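Local coordinates for separin (Saccharomyces cerevisiae, PDB 5U1T), which acts as a caspase-like cysteine protease that cleaves the Scc1 subunit of cohesin at anaphase onset to let chromosomes segregate, and is held inactive by securin until then, at residues A[524-529]-A[535-540]; A[1534-1539]-A[1575-1580]; A[886-891]-A[907-912]. All coordinates share one frame; numbering follows the deposited sequence.

Contact 1: residues A[524-529]-A[535-540]; sequences LSRMIF and IFDLDP
Leu-538 and Asp-537, in the loop that leads out of helix 523-533, fold back against Arg-526 and Met-527 on the side of that same helix. The CA atoms of Met-527 and Leu-538 lie 7.8 Å apart; the contact is made mainly by side chains, and no hydrogen bond crosses it.

The ionic part is a long salt bridge from Arg-526 NH1 to Asp-537 OD1, at 3.4 Å. OD1 approaches the guanidinium obliquely, whereas Asp-537 OD2 lies at its edge, in plane, 3.6 Å from Arg-526 NH1. With the carboxylate and guanidinium planes 71° apart, the two groups are far from the flat, paired form of an Arg-Asp bridge. A bend in the arginine chain at chi3 (60°) carries its end back over the leucine.

The apolar part divides the two methyls of Leu-538. Leu-538 CD2 sits over the centre of one face of the Arg-526 guanidinium, 3.3 Å above its plane, while CD1 of the same leucine meets Met-527 CG at 3.4 Å, the two side chains crossing at about a right angle. Tyr-564 of helix 557-572 touches both Met-527 and Leu-538 and continues this buried layer. Further along, Asp-539 N-caps helix 540-543.

A serine in place of Arg-526 would probably leave Asp-537 without its cationic mate and uncover the CD2 side of Leu-538.

The loop thus seems to be held chiefly by a buried leucine, whose CD2 lies beneath a cation's flat face; with Asp-537 exposed and the bridge long and skewed, the ion pair is likely to add only modestly.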
loop_
_atom_site.group_PDB
_atom_site.type_symbol
_atom_site.label_atom_id
_atom_site.label_comp_id
_atom_site.label_asym_id
_atom_site.label_seq_id
_atom_site.Cartn_x
_atom_site.Cartn_y
_atom_site.Cartn_z
ATOM N N LEU A 524 0.252 21.697 26.313
ATOM C CA LEU A 524 -0.113 21.895 24.907
ATOM C C LEU A 524 1.108 22.069 24.020
ATOM O O LEU A 524 1.050 21.781 22.828
ATOM C CB LEU A 524 -1.039 23.103 24.732
ATOM C CG LEU A 524 -2.535 22.924 25.008
ATOM C CD1 LEU A 524 -3.244 24.247 24.894
ATOM C CD2 LEU A 524 -3.166 21.907 24.075
ATOM N N SER A 525 2.206 22.560 24.600
ATOM C CA SER A 525 3.447 22.719 23.863
ATOM C C SER A 525 4.121 21.360 23.695
ATOM O O SER A 525 4.691 21.056 22.649
ATOM C CB SER A 525 4.379 23.706 24.574
ATOM O OG SER A 525 3.811 24.999 24.584
ATOM N N ARG A 526 4.046 20.546 24.739
ATOM C CA ARG A 526 4.572 19.197 24.690
ATOM C C ARG A 526 3.767 18.336 23.730
ATOM O O ARG A 526 4.323 17.453 23.082
ATOM C CB ARG A 526 4.572 18.580 26.075
ATOM C CG ARG A 526 5.308 19.412 27.075
ATOM C CD ARG A 526 5.332 18.722 28.396
ATOM N NE ARG A 526 6.004 17.442 28.272
ATOM C CZ ARG A 526 6.031 16.518 29.225
ATOM N NH1 ARG A 526 6.677 15.378 29.006
ATOM N NH2 ARG A 526 5.415 16.727 30.385
ATOM N N MET A 527 2.465 18.611 23.627
ATOM C CA MET A 527 1.590 17.853 22.726
ATOM C C MET A 527 1.934 18.104 21.279
ATOM O O MET A 527 1.984 17.178 20.497
ATOM C CB MET A 527 0.122 18.180 22.974
ATOM C CG MET A 527 -0.415 17.492 24.199
ATOM S SD MET A 527 -2.100 17.918 24.642
ATOM C CE MET A 527 -3.057 17.115 23.381
ATOM N N ILE A 528 2.179 19.355 20.916
ATOM C CA ILE A 528 2.616 19.630 19.562
ATOM C C ILE A 528 3.953 18.916 19.339
ATOM O O ILE A 528 4.153 18.294 18.300
ATOM C CB ILE A 528 2.736 21.137 19.279
ATOM C CG1 ILE A 528 1.345 21.776 19.278
ATOM C CG2 ILE A 528 3.382 21.369 17.928
ATOM C CD1 ILE A 528 1.321 23.264 19.026
ATOM N N PHE A 529 4.840 18.966 20.334
ATOM C CA PHE A 529 6.169 18.349 20.246
ATOM C C PHE A 529 6.127 16.839 19.969
ATOM O O PHE A 529 6.786 16.339 19.060
ATOM C CB PHE A 529 6.936 18.617 21.535
ATOM C CG PHE A 529 8.324 18.096 21.528
ATOM C CD1 PHE A 529 9.298 18.697 20.748
ATOM C CD2 PHE A 529 8.672 17.011 22.318
ATOM C CE1 PHE A 529 10.600 18.214 20.739
ATOM C CE2 PHE A 529 9.970 16.524 22.324
ATOM C CZ PHE A 529 10.936 17.126 21.535
ATOM N N ILE A 535 6.602 10.469 19.085
ATOM C CA ILE A 535 6.907 9.890 20.381
ATOM C C ILE A 535 5.924 10.425 21.396
ATOM O O ILE A 535 5.682 11.613 21.442
ATOM C CB ILE A 535 8.337 10.214 20.832
ATOM C CG1 ILE A 535 9.351 9.737 19.785
ATOM C CG2 ILE A 535 8.623 9.597 22.198
ATOM C CD1 ILE A 535 9.389 8.223 19.601
ATOM N N PHE A 536 5.356 9.562 22.219
ATOM C CA PHE A 536 4.271 9.998 23.082
ATOM C C PHE A 536 4.540 9.612 24.538
ATOM O O PHE A 536 4.437 8.452 24.918
ATOM C CB PHE A 536 2.952 9.435 22.521
ATOM C CG PHE A 536 2.722 9.840 21.075
ATOM C CD1 PHE A 536 3.221 9.070 20.030
ATOM C CD2 PHE A 536 2.104 11.045 20.763
ATOM C CE1 PHE A 536 3.081 9.470 18.716
ATOM C CE2 PHE A 536 1.950 11.446 19.436
ATOM C CZ PHE A 536 2.445 10.656 18.419
ATOM N N ASP A 537 4.922 10.606 25.338
ATOM C CA ASP A 537 5.372 10.400 26.722
ATOM C C ASP A 537 4.462 11.096 27.765
ATOM O O ASP A 537 4.806 11.187 28.949
ATOM C CB ASP A 537 6.835 10.889 26.880
ATOM C CG ASP A 537 6.978 12.418 26.753
ATOM O OD1 ASP A 537 5.951 13.117 26.604
ATOM O OD2 ASP A 537 8.125 12.942 26.815
ATOM N N LEU A 538 3.326 11.621 27.309
ATOM C CA LEU A 538 2.402 12.319 28.198
ATOM C C LEU A 538 1.466 11.346 28.892
ATOM O O LEU A 538 0.868 10.506 28.252
ATOM C CB LEU A 538 1.590 13.352 27.427
ATOM C CG LEU A 538 2.384 14.441 26.706
ATOM C CD1 LEU A 538 1.472 15.572 26.258
ATOM C CD2 LEU A 538 3.490 14.980 27.610
ATOM N N ASP A 539 1.339 11.450 30.204
ATOM C CA ASP A 539 0.390 10.607 30.903
ATOM C C ASP A 539 -1.041 10.986 30.503
ATOM O O ASP A 539 -1.397 12.162 30.491
ATOM C CB ASP A 539 0.574 10.716 32.416
ATOM C CG ASP A 539 -0.362 9.793 33.172
ATOM O OD1 ASP A 539 -1.524 10.189 33.384
ATOM O OD2 ASP A 539 0.040 8.661 33.531
ATOM N N PRO A 540 -1.868 9.990 30.161
ATOM C CA PRO A 540 -3.244 10.255 29.720
ATOM C C PRO A 540 -4.069 10.985 30.773
ATOM O O PRO A 540 -4.775 11.951 30.476
ATOM C CB PRO A 540 -3.811 8.858 29.482
ATOM C CG PRO A 540 -2.955 7.953 30.314
ATOM C CD PRO A 540 -1.583 8.552 30.263
#

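Contact 2: residues A[1534-1539]-A[1575-1580]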
loop_
_atom_site.group_PDB
_atom_site.type_symbol
_atom_site.label_atom_id
_atom_site.label_comp_id
_atom_site.label_asym_id
_atom_site.label_seq_id
_atom_site.Cartn_x
_atom_site.Cartn_y
_atom_site.Cartn_z
ATOM N N ASP A 1534 10.446 -53.473 2.306
ATOM C CA ASP A 1534 11.512 -53.775 1.342
ATOM C C ASP A 1534 11.561 -55.212 0.815
ATOM O O ASP A 1534 11.708 -55.399 -0.394
ATOM C CB ASP A 1534 12.890 -53.356 1.921
ATOM C CG ASP A 1534 13.524 -54.402 2.831
ATOM O OD1 ASP A 1534 13.097 -54.550 3.994
ATOM O OD2 ASP A 1534 14.503 -55.051 2.399
ATOM N N LYS A 1535 11.421 -56.223 1.667
ATOM C CA LYS A 1535 11.504 -57.606 1.161
ATOM C C LYS A 1535 10.441 -57.908 0.107
ATOM O O LYS A 1535 10.746 -58.484 -0.939
ATOM C CB LYS A 1535 11.388 -58.632 2.296
ATOM C CG LYS A 1535 12.557 -58.628 3.247
ATOM C CD LYS A 1535 12.390 -59.644 4.351
ATOM C CE LYS A 1535 13.758 -60.034 4.869
ATOM N NZ LYS A 1535 14.564 -60.598 3.746
ATOM N N ASP A 1536 9.201 -57.515 0.382
ATOM C CA ASP A 1536 8.079 -57.799 -0.512
ATOM C C ASP A 1536 8.162 -57.051 -1.837
ATOM O O ASP A 1536 7.883 -57.611 -2.899
ATOM C CB ASP A 1536 6.767 -57.460 0.184
ATOM C CG ASP A 1536 5.966 -58.672 0.517
ATOM O OD1 ASP A 1536 6.491 -59.803 0.367
ATOM O OD2 ASP A 1536 4.801 -58.491 0.926
ATOM N N ILE A 1537 8.534 -55.776 -1.770
ATOM C CA ILE A 1537 8.537 -54.943 -2.962
ATOM C C ILE A 1537 9.676 -55.375 -3.875
ATOM O O ILE A 1537 9.539 -55.362 -5.103
ATOM C CB ILE A 1537 8.653 -53.430 -2.613
ATOM C CG1 ILE A 1537 8.461 -52.566 -3.865
ATOM C CG2 ILE A 1537 9.981 -53.112 -1.926
ATOM C CD1 ILE A 1537 7.133 -52.756 -4.542
ATOM N N ASP A 1538 10.788 -55.787 -3.267
ATOM C CA ASP A 1538 11.940 -56.262 -4.015
ATOM C C ASP A 1538 11.670 -57.618 -4.643
ATOM O O ASP A 1538 12.202 -57.905 -5.712
ATOM C CB ASP A 1538 13.169 -56.324 -3.122
ATOM C CG ASP A 1538 13.696 -54.954 -2.779
ATOM O OD1 ASP A 1538 13.267 -53.970 -3.431
ATOM O OD2 ASP A 1538 14.542 -54.860 -1.858
ATOM N N LYS A 1539 10.853 -58.447 -3.981
ATOM C CA LYS A 1539 10.312 -59.654 -4.608
ATOM C C LYS A 1539 9.609 -59.232 -5.902
ATOM O O LYS A 1539 9.889 -59.770 -6.970
ATOM C CB LYS A 1539 9.331 -60.400 -3.687
ATOM C CG LYS A 1539 9.940 -61.381 -2.680
ATOM C CD LYS A 1539 8.888 -62.419 -2.235
ATOM C CE LYS A 1539 9.483 -63.596 -1.439
ATOM N NZ LYS A 1539 10.030 -63.178 -0.105
ATOM N N CYS A 1575 4.147 -60.908 -3.807
ATOM C CA CYS A 1575 4.198 -60.255 -2.520
ATOM C C CYS A 1575 3.454 -61.028 -1.471
ATOM O O CYS A 1575 2.427 -61.586 -1.745
ATOM C CB CYS A 1575 3.593 -58.869 -2.623
ATOM S SG CYS A 1575 4.463 -57.717 -3.680
ATOM N N HIS A 1576 3.976 -61.064 -0.260
ATOM C CA HIS A 1576 3.303 -61.768 0.813
ATOM C C HIS A 1576 2.078 -61.003 1.228
ATOM O O HIS A 1576 1.062 -61.583 1.534
ATOM C CB HIS A 1576 4.209 -61.926 2.013
ATOM C CG HIS A 1576 4.948 -63.219 2.037
ATOM N ND1 HIS A 1576 5.922 -63.498 2.966
ATOM C CD2 HIS A 1576 4.853 -64.309 1.249
ATOM C CE1 HIS A 1576 6.394 -64.707 2.749
ATOM N NE2 HIS A 1576 5.761 -65.222 1.713
ATOM N N LEU A 1577 2.188 -59.689 1.299
ATOM C CA LEU A 1577 1.040 -58.885 1.619
ATOM C C LEU A 1577 0.553 -58.517 0.261
ATOM O O LEU A 1577 1.122 -57.701 -0.414
ATOM C CB LEU A 1577 1.416 -57.679 2.440
ATOM C CG LEU A 1577 1.707 -58.099 3.869
ATOM C CD1 LEU A 1577 1.554 -56.944 4.817
ATOM C CD2 LEU A 1577 0.783 -59.213 4.284
ATOM N N ARG A 1578 -0.499 -59.175 -0.176
ATOM C CA ARG A 1578 -1.001 -58.945 -1.509
ATOM C C ARG A 1578 -1.631 -57.605 -1.771
ATOM O O ARG A 1578 -1.710 -57.203 -2.903
ATOM C CB ARG A 1578 -1.923 -60.067 -1.943
ATOM C CG ARG A 1578 -1.193 -61.384 -2.118
ATOM C CD ARG A 1578 -2.114 -62.485 -2.599
ATOM N NE ARG A 1578 -1.422 -63.759 -2.697
ATOM C CZ ARG A 1578 -2.023 -64.903 -2.981
ATOM N NH1 ARG A 1578 -1.322 -66.018 -3.045
ATOM N NH2 ARG A 1578 -3.324 -64.929 -3.199
ATOM N N TYR A 1579 -2.092 -56.913 -0.747
ATOM C CA TYR A 1579 -2.672 -55.602 -1.009
ATOM C C TYR A 1579 -1.790 -54.456 -0.518
ATOM O O TYR A 1579 -1.442 -53.600 -1.316
ATOM C CB TYR A 1579 -4.081 -55.501 -0.404
ATOM C CG TYR A 1579 -5.000 -56.539 -0.986
ATOM C CD1 TYR A 1579 -5.046 -57.816 -0.450
ATOM C CD2 TYR A 1579 -5.771 -56.270 -2.114
ATOM C CE1 TYR A 1579 -5.843 -58.783 -0.998
ATOM C CE2 TYR A 1579 -6.583 -57.234 -2.667
ATOM C CZ TYR A 1579 -6.621 -58.488 -2.098
ATOM O OH TYR A 1579 -7.427 -59.481 -2.617
ATOM N N LEU A 1580 -1.425 -54.430 0.766
ATOM C CA LEU A 1580 -0.591 -53.332 1.286
ATOM C C LEU A 1580 0.667 -53.102 0.437
ATOM O O LEU A 1580 1.088 -51.965 0.250
ATOM C CB LEU A 1580 -0.178 -53.573 2.744
ATOM C CG LEU A 1580 -1.174 -53.301 3.876
ATOM C CD1 LEU A 1580 -0.469 -53.295 5.220
ATOM C CD2 LEU A 1580 -1.970 -52.009 3.668
#
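The first turn of helix 1534-1548 runs close beside the loop before strand 1585-1589, the CA atoms of Asp-1536 and Cys-1575 being 5.0 Å apart. Both elements belong to the caspase-like protease domain, where the helix follows the sheet strand 1524-1528 and the loop leads into the antiparallel edge strand.

Asp-1536 carries the contact by giving its two carboxylate oxygens to two consecutive backbone amides. His-1576 N donates to Asp-1536 OD1 and Leu-1577 N to Asp-1536 OD2, each at 2.9 Å, both bonds nearly straight (176°). The loop is therefore held through its main chain. A weak bond from Asn-1581 ND2 also reaches OD2, so the buried carboxylate is met by several N-H donors, which would probably help it stay ionised. The backbone N of Asp-1536 bonds to an acidic side chain of the other protein chain in the assembly.

Cys-1575 lies alongside: its SG, trans to the carbonyl carbon (chi1 -64°), comes to 3.5 Å from Asp-1536 O. His-1576 CB brushes Asp-1536 OD1, and Leu-1577 turns on to Arg-1219 and Asp-1223 of helix 1209-1237.

The two amides differ in approach: Asp-1536 OD2 receives Leu-1577 N through its syn lone pair, whereas His-1576 N reaches the syn side of OD1 from 31° out of the carboxylate plane.

Contact 3: residues A[886-891]-A[907-912]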
loop_
_atom_site.group_PDB
_atom_site.type_symbol
_atom_site.label_atom_id
_atom_site.label_comp_id
_atom_site.label_asym_id
_atom_site.label_seq_id
_atom_site.Cartn_x
_atom_site.Cartn_y
_atom_site.Cartn_z
ATOM N N VAL A 886 -28.033 -13.214 8.092
ATOM C CA VAL A 886 -29.164 -12.337 8.349
ATOM C C VAL A 886 -28.640 -10.993 8.869
ATOM O O VAL A 886 -28.957 -9.928 8.317
ATOM C CB VAL A 886 -30.163 -12.969 9.355
ATOM C CG1 VAL A 886 -31.123 -13.890 8.636
ATOM C CG2 VAL A 886 -29.408 -13.723 10.455
ATOM N N LYS A 887 -27.815 -11.060 9.912
ATOM C CA LYS A 887 -27.226 -9.875 10.519
ATOM C C LYS A 887 -26.364 -9.132 9.491
ATOM O O LYS A 887 -26.176 -7.914 9.597
ATOM C CB LYS A 887 -26.412 -10.268 11.757
ATOM C CG LYS A 887 -26.114 -9.110 12.707
ATOM C CD LYS A 887 -25.798 -9.615 14.114
ATOM C CE LYS A 887 -26.941 -10.494 14.662
ATOM N NZ LYS A 887 -28.189 -9.707 15.053
ATOM N N LEU A 888 -25.887 -9.865 8.482
ATOM C CA LEU A 888 -25.035 -9.319 7.422
ATOM C C LEU A 888 -25.763 -8.377 6.473
ATOM O O LEU A 888 -25.492 -7.180 6.472
ATOM C CB LEU A 888 -24.409 -10.447 6.616
ATOM C CG LEU A 888 -23.197 -10.135 5.738
ATOM C CD1 LEU A 888 -22.563 -11.451 5.275
ATOM C CD2 LEU A 888 -23.503 -9.243 4.530
ATOM N N GLU A 889 -26.655 -8.916 5.640
ATOM C CA GLU A 889 -27.359 -8.104 4.634
ATOM C C GLU A 889 -28.173 -6.994 5.280
ATOM O O GLU A 889 -28.625 -6.075 4.598
ATOM C CB GLU A 889 -28.271 -8.964 3.731
ATOM C CG GLU A 889 -27.674 -9.227 2.318
ATOM C CD GLU A 889 -28.503 -10.181 1.444
ATOM O OE1 GLU A 889 -28.040 -11.310 1.138
ATOM O OE2 GLU A 889 -29.614 -9.799 1.027
ATOM N N GLN A 890 -28.324 -7.043 6.598
ATOM C CA GLN A 890 -29.083 -6.020 7.275
ATOM C C GLN A 890 -28.242 -4.977 8.019
ATOM O O GLN A 890 -28.730 -3.891 8.347
ATOM C CB GLN A 890 -30.049 -6.677 8.234
ATOM C CG GLN A 890 -31.251 -5.793 8.516
ATOM C CD GLN A 890 -32.421 -6.032 7.584
ATOM O OE1 GLN A 890 -32.616 -7.151 7.060
ATOM N NE2 GLN A 890 -33.220 -4.973 7.366
ATOM N N SER A 891 -26.985 -5.288 8.309
ATOM C CA SER A 891 -26.097 -4.250 8.815
ATOM C C SER A 891 -25.605 -3.408 7.633
ATOM O O SER A 891 -25.128 -2.285 7.799
ATOM C CB SER A 891 -24.940 -4.850 9.605
ATOM O OG SER A 891 -24.175 -5.699 8.793
ATOM N N ASN A 907 -25.742 -6.078 -3.131
ATOM C CA ASN A 907 -25.885 -7.014 -4.239
ATOM C C ASN A 907 -24.662 -7.885 -4.495
ATOM O O ASN A 907 -24.787 -9.031 -4.937
ATOM C CB ASN A 907 -26.230 -6.249 -5.506
ATOM C CG ASN A 907 -27.711 -6.199 -5.734
ATOM O OD1 ASN A 907 -28.453 -7.022 -5.181
ATOM N ND2 ASN A 907 -28.163 -5.240 -6.538
ATOM N N LEU A 908 -23.479 -7.331 -4.237
ATOM C CA LEU A 908 -22.246 -8.096 -4.324
ATOM C C LEU A 908 -22.275 -9.201 -3.284
ATOM O O LEU A 908 -21.926 -10.350 -3.575
ATOM C CB LEU A 908 -21.040 -7.194 -4.129
ATOM C CG LEU A 908 -19.663 -7.813 -4.335
ATOM C CD1 LEU A 908 -19.617 -8.528 -5.652
ATOM C CD2 LEU A 908 -18.653 -6.711 -4.318
ATOM N N TRP A 909 -22.731 -8.862 -2.081
ATOM C CA TRP A 909 -22.867 -9.864 -1.029
ATOM C C TRP A 909 -23.943 -10.902 -1.346
ATOM O O TRP A 909 -23.874 -12.043 -0.872
ATOM C CB TRP A 909 -23.147 -9.197 0.321
ATOM C CG TRP A 909 -21.857 -8.876 1.017
ATOM C CD1 TRP A 909 -21.295 -7.640 1.196
ATOM C CD2 TRP A 909 -20.926 -9.821 1.561
ATOM N NE1 TRP A 909 -20.087 -7.762 1.829
ATOM C CE2 TRP A 909 -19.836 -9.086 2.071
ATOM C CE3 TRP A 909 -20.912 -11.215 1.670
ATOM C CZ2 TRP A 909 -18.741 -9.702 2.684
ATOM C CZ3 TRP A 909 -19.816 -11.824 2.290
ATOM C CH2 TRP A 909 -18.753 -11.070 2.784
ATOM N N LYS A 910 -24.934 -10.525 -2.148
ATOM C CA LYS A 910 -25.937 -11.503 -2.568
ATOM C C LYS A 910 -25.255 -12.550 -3.450
ATOM O O LYS A 910 -25.365 -13.745 -3.193
ATOM C CB LYS A 910 -27.101 -10.820 -3.275
ATOM C CG LYS A 910 -28.135 -10.312 -2.292
ATOM C CD LYS A 910 -29.147 -9.374 -2.919
ATOM C CE LYS A 910 -30.038 -8.789 -1.820
ATOM N NZ LYS A 910 -31.194 -7.938 -2.275
ATOM N N LEU A 911 -24.496 -12.078 -4.437
ATOM C CA LEU A 911 -23.634 -12.943 -5.237
ATOM C C LEU A 911 -22.680 -13.827 -4.415
ATOM O O LEU A 911 -22.460 -14.962 -4.790
ATOM C CB LEU A 911 -22.815 -12.119 -6.234
ATOM C CG LEU A 911 -23.583 -11.200 -7.172
ATOM C CD1 LEU A 911 -22.716 -10.732 -8.324
ATOM C CD2 LEU A 911 -24.819 -11.890 -7.686
ATOM N N HIS A 912 -22.107 -13.343 -3.314
ATOM C CA HIS A 912 -21.224 -14.221 -2.530
ATOM C C HIS A 912 -22.010 -15.280 -1.770
ATOM O O HIS A 912 -21.473 -16.318 -1.387
ATOM C CB HIS A 912 -20.366 -13.437 -1.532
ATOM C CG HIS A 912 -19.281 -12.635 -2.169
ATOM N ND1 HIS A 912 -18.842 -11.437 -1.648
ATOM C CD2 HIS A 912 -18.557 -12.845 -3.292
ATOM C CE1 HIS A 912 -17.896 -10.939 -2.428
ATOM N NE2 HIS A 912 -17.704 -11.776 -3.430
#
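Both faces of the Trp-909 indole have a neighbour, each off-centre: Leu-888 CD2, from the neighbouring helix, stands 3.9 Å above one, and His-912 ND1, from one turn further along its own helix, lies over the opposite one. Trp-909 CE3 in turn sits in plane at the edge of the His-912 ring.

The leucine makes a CH-pi contact, with Leu-888 CD2 4.1 Å from the centroid of the five-membered ring of Trp-909 and 20° off its normal. The other methyl, Leu-888 CD1, lies 4.0 Å from Trp-909 CE3. With CG trans to the backbone N (chi1 -163°), Leu-888 extends toward the indole, and its isobutyl end spans both rings. Tyr-880 and Thr-876 of helix 872-881 touch both residues and close the group.

Beside this, Glu-889 crosses Lys-910 at about a right angle. Glu-889 OE2 lies 4.1 Å from Lys-910 NZ, beyond salt-bridge range, and the carboxylate meets CG and CE of the lysine instead; Lys-915 makes a long, weak ion pair with the same Glu-889 oxygen.

Apolar helix-to-helix packing, a leucine laid on a tryptophan face with charged chains at the margin, thus joins helices 885-891 and 905-912 within the helical part of separase.

How the contacts relate
The three contacts follow one another along an elongated chain in the order 1, 3, 2, and none touches another. Contacts 1 and 3 both lie among helices, away from the active site, their centres 44 Å apart. Contact 2 belongs to the protease domain, its centre 57 Å from that of contact 3 and 77 Å from that of contact 1. It alone lies near the probable active site: the side chain of Asp-1536 is about 11 Å from that of Cys-1497, the nucleophile expected by similarity. The chemistry differs likewise, since mainly side chains make contacts 1 and 3, whereas at contact 2 a carboxylate binds main-chain amides.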